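2,3-dehydroadipyl-CoA hydratase (Escherichia coli, PDB 4FZW) catalyses the reversible hydration of 2,3-dehydroadipyl-CoA to 3-hydroxyadipyl-CoA in the breakdown of phenylacetate. Local coordinates at residues B[16-21]-B[38-43]. Residues are numbered along the deposited sequence; the frame is centred on the assembly and turned at random.
Sequences LLLTLN and VNELEA
L18 of strand 15-20 places its two methyl groups against E40 and L41 of helix 31-46. All contacts across the pair are apolar. CD1 of L18 lies 3.8 Å from CD2 of L41 and 4.0 Å from CB of E40. The other branch, CD2 of L18, sits 4.1 Å from both CB and CG of E40. The leucine fork thus spans two consecutive helix residues, one methyl reaching both and the other E40 alone. E40 contributes its aliphatic part. Its chain bends at CB-CG (chi2 -61°), and OE2 makes a weak hydrogen bond to Q36 NE2 on the same helix. L41 meets the strand mainly through CD2. Cutting L18 back to an alanine here would probably leave CD2 of L41 and the aliphatic part of E40 without their partner on the strand. The contact is buried and belongs to the beta-alpha-beta unit that this strand and helix form with strand 52-56, part of the crotonase fold. C53 of strand 52-56 touches both L18 and L41. L7 and V9 of strand 7-12 pack on E40. L41 also touches L91 of helix 84-92 and F94 in a loop.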
loop_
_atom_site.group_PDB
_atom_site.type_symbol
_atom_site.label_atom_id
_atom_site.label_comp_id
_atom_site.label_asym_id
_atom_site.label_seq_id
_atom_site.Cartn_x
_atom_site.Cartn_y
_atom_site.Cartn_z
ATOM N N LEU B 16 3.391 -21.010 27.712
ATOM C CA LEU B 16 3.890 -20.108 28.736
ATOM C C LEU B 16 2.760 -19.181 29.200
ATOM O O LEU B 16 1.954 -18.709 28.397
ATOM C CB LEU B 16 5.080 -19.307 28.193
ATOM C CG LEU B 16 5.732 -18.283 29.124
ATOM C CD1 LEU B 16 6.486 -18.970 30.259
ATOM C CD2 LEU B 16 6.666 -17.363 28.310
ATOM N N LEU B 17 2.690 -18.950 30.507
ATOM C CA LEU B 17 1.664 -18.082 31.076
ATOM C C LEU B 17 2.251 -16.876 31.806
ATOM O O LEU B 17 3.081 -17.007 32.715
ATOM C CB LEU B 17 0.749 -18.856 32.019
ATOM C CG LEU B 17 -0.450 -18.090 32.614
ATOM C CD1 LEU B 17 -1.370 -17.513 31.520
ATOM C CD2 LEU B 17 -1.258 -18.975 33.570
ATOM N N LEU B 18 1.799 -15.699 31.396
ATOM C CA LEU B 18 2.234 -14.455 31.991
ATOM C C LEU B 18 1.030 -13.772 32.617
ATOM O O LEU B 18 0.090 -13.374 31.913
ATOM C CB LEU B 18 2.898 -13.557 30.942
ATOM C CG LEU B 18 4.078 -14.212 30.209
ATOM C CD1 LEU B 18 4.614 -13.326 29.098
ATOM C CD2 LEU B 18 5.201 -14.598 31.192
ATOM N N THR B 19 1.058 -13.672 33.946
ATOM C CA THR B 19 -0.021 -13.063 34.699
ATOM C C THR B 19 0.344 -11.672 35.194
ATOM O O THR B 19 1.233 -11.524 36.021
ATOM C CB THR B 19 -0.389 -13.909 35.936
ATOM O OG1 THR B 19 -0.624 -15.261 35.540
ATOM C CG2 THR B 19 -1.639 -13.338 36.623
ATOM N N LEU B 20 -0.349 -10.652 34.696
ATOM C CA LEU B 20 -0.193 -9.314 35.240
ATOM C C LEU B 20 -0.645 -9.335 36.684
ATOM O O LEU B 20 -1.701 -9.856 37.001
ATOM C CB LEU B 20 -0.957 -8.281 34.416
ATOM C CG LEU B 20 -0.325 -8.070 33.032
ATOM C CD1 LEU B 20 -1.125 -8.779 31.965
ATOM C CD2 LEU B 20 -0.246 -6.608 32.706
ATOM N N ASN B 21 0.162 -8.753 37.557
ATOM C CA ASN B 21 -0.049 -8.855 38.987
ATOM C C ASN B 21 0.315 -7.576 39.747
ATOM O O ASN B 21 1.272 -7.553 40.525
ATOM C CB ASN B 21 0.748 -10.039 39.526
ATOM C CG ASN B 21 0.472 -10.304 40.985
ATOM O OD1 ASN B 21 -0.635 -10.684 41.361
ATOM N ND2 ASN B 21 1.487 -10.124 41.814
ATOM N N VAL B 38 8.217 -7.583 27.763
ATOM C CA VAL B 38 9.058 -7.690 26.582
ATOM C C VAL B 38 10.178 -8.717 26.768
ATOM O O VAL B 38 10.498 -9.471 25.847
ATOM C CB VAL B 38 9.693 -6.322 26.183
ATOM C CG1 VAL B 38 10.865 -6.514 25.225
ATOM C CG2 VAL B 38 8.646 -5.392 25.594
ATOM N N ASN B 39 10.791 -8.746 27.943
ATOM C CA ASN B 39 11.932 -9.642 28.122
ATOM C C ASN B 39 11.480 -11.084 28.169
ATOM O O ASN B 39 12.151 -11.961 27.625
ATOM C CB ASN B 39 12.794 -9.277 29.347
ATOM C CG ASN B 39 13.491 -7.937 29.186
ATOM O OD1 ASN B 39 13.804 -7.523 28.075
ATOM N ND2 ASN B 39 13.721 -7.249 30.295
ATOM N N GLU B 40 10.333 -11.311 28.809
ATOM C CA GLU B 40 9.732 -12.636 28.904
ATOM C C GLU B 40 9.429 -13.214 27.511
ATOM O O GLU B 40 9.852 -14.330 27.179
ATOM C CB GLU B 40 8.446 -12.584 29.744
ATOM C CG GLU B 40 8.616 -12.271 31.236
ATOM C CD GLU B 40 9.457 -13.297 31.966
ATOM O OE1 GLU B 40 9.706 -14.402 31.424
ATOM O OE2 GLU B 40 9.877 -12.981 33.096
ATOM N N LEU B 41 8.700 -12.453 26.697
ATOM C CA LEU B 41 8.353 -12.897 25.347
ATOM C C LEU B 41 9.556 -13.039 24.424
ATOM O O LEU B 41 9.609 -13.960 23.609
ATOM C CB LEU B 41 7.356 -11.935 24.709
ATOM C CG LEU B 41 5.992 -11.826 25.361
ATOM C CD1 LEU B 41 5.192 -10.754 24.646
ATOM C CD2 LEU B 41 5.272 -13.194 25.356
ATOM N N GLU B 42 10.512 -12.119 24.521
ATOM C CA GLU B 42 11.735 -12.278 23.741
ATOM C C GLU B 42 12.452 -13.564 24.161
ATOM O O GLU B 42 12.766 -14.403 23.311
ATOM C CB GLU B 42 12.607 -11.012 23.761
ATOM C CG GLU B 42 11.970 -9.897 22.885
ATOM C CD GLU B 42 12.747 -8.595 22.821
ATOM O OE1 GLU B 42 13.711 -8.406 23.597
ATOM O OE2 GLU B 42 12.365 -7.747 21.991
ATOM N N ALA B 43 12.632 -13.773 25.463
ATOM C CA ALA B 43 13.235 -15.025 25.934
ATOM C C ALA B 43 12.475 -16.255 25.436
ATOM O O ALA B 43 13.084 -17.224 25.000
ATOM C CB ALA B 43 13.370 -15.041 27.447
#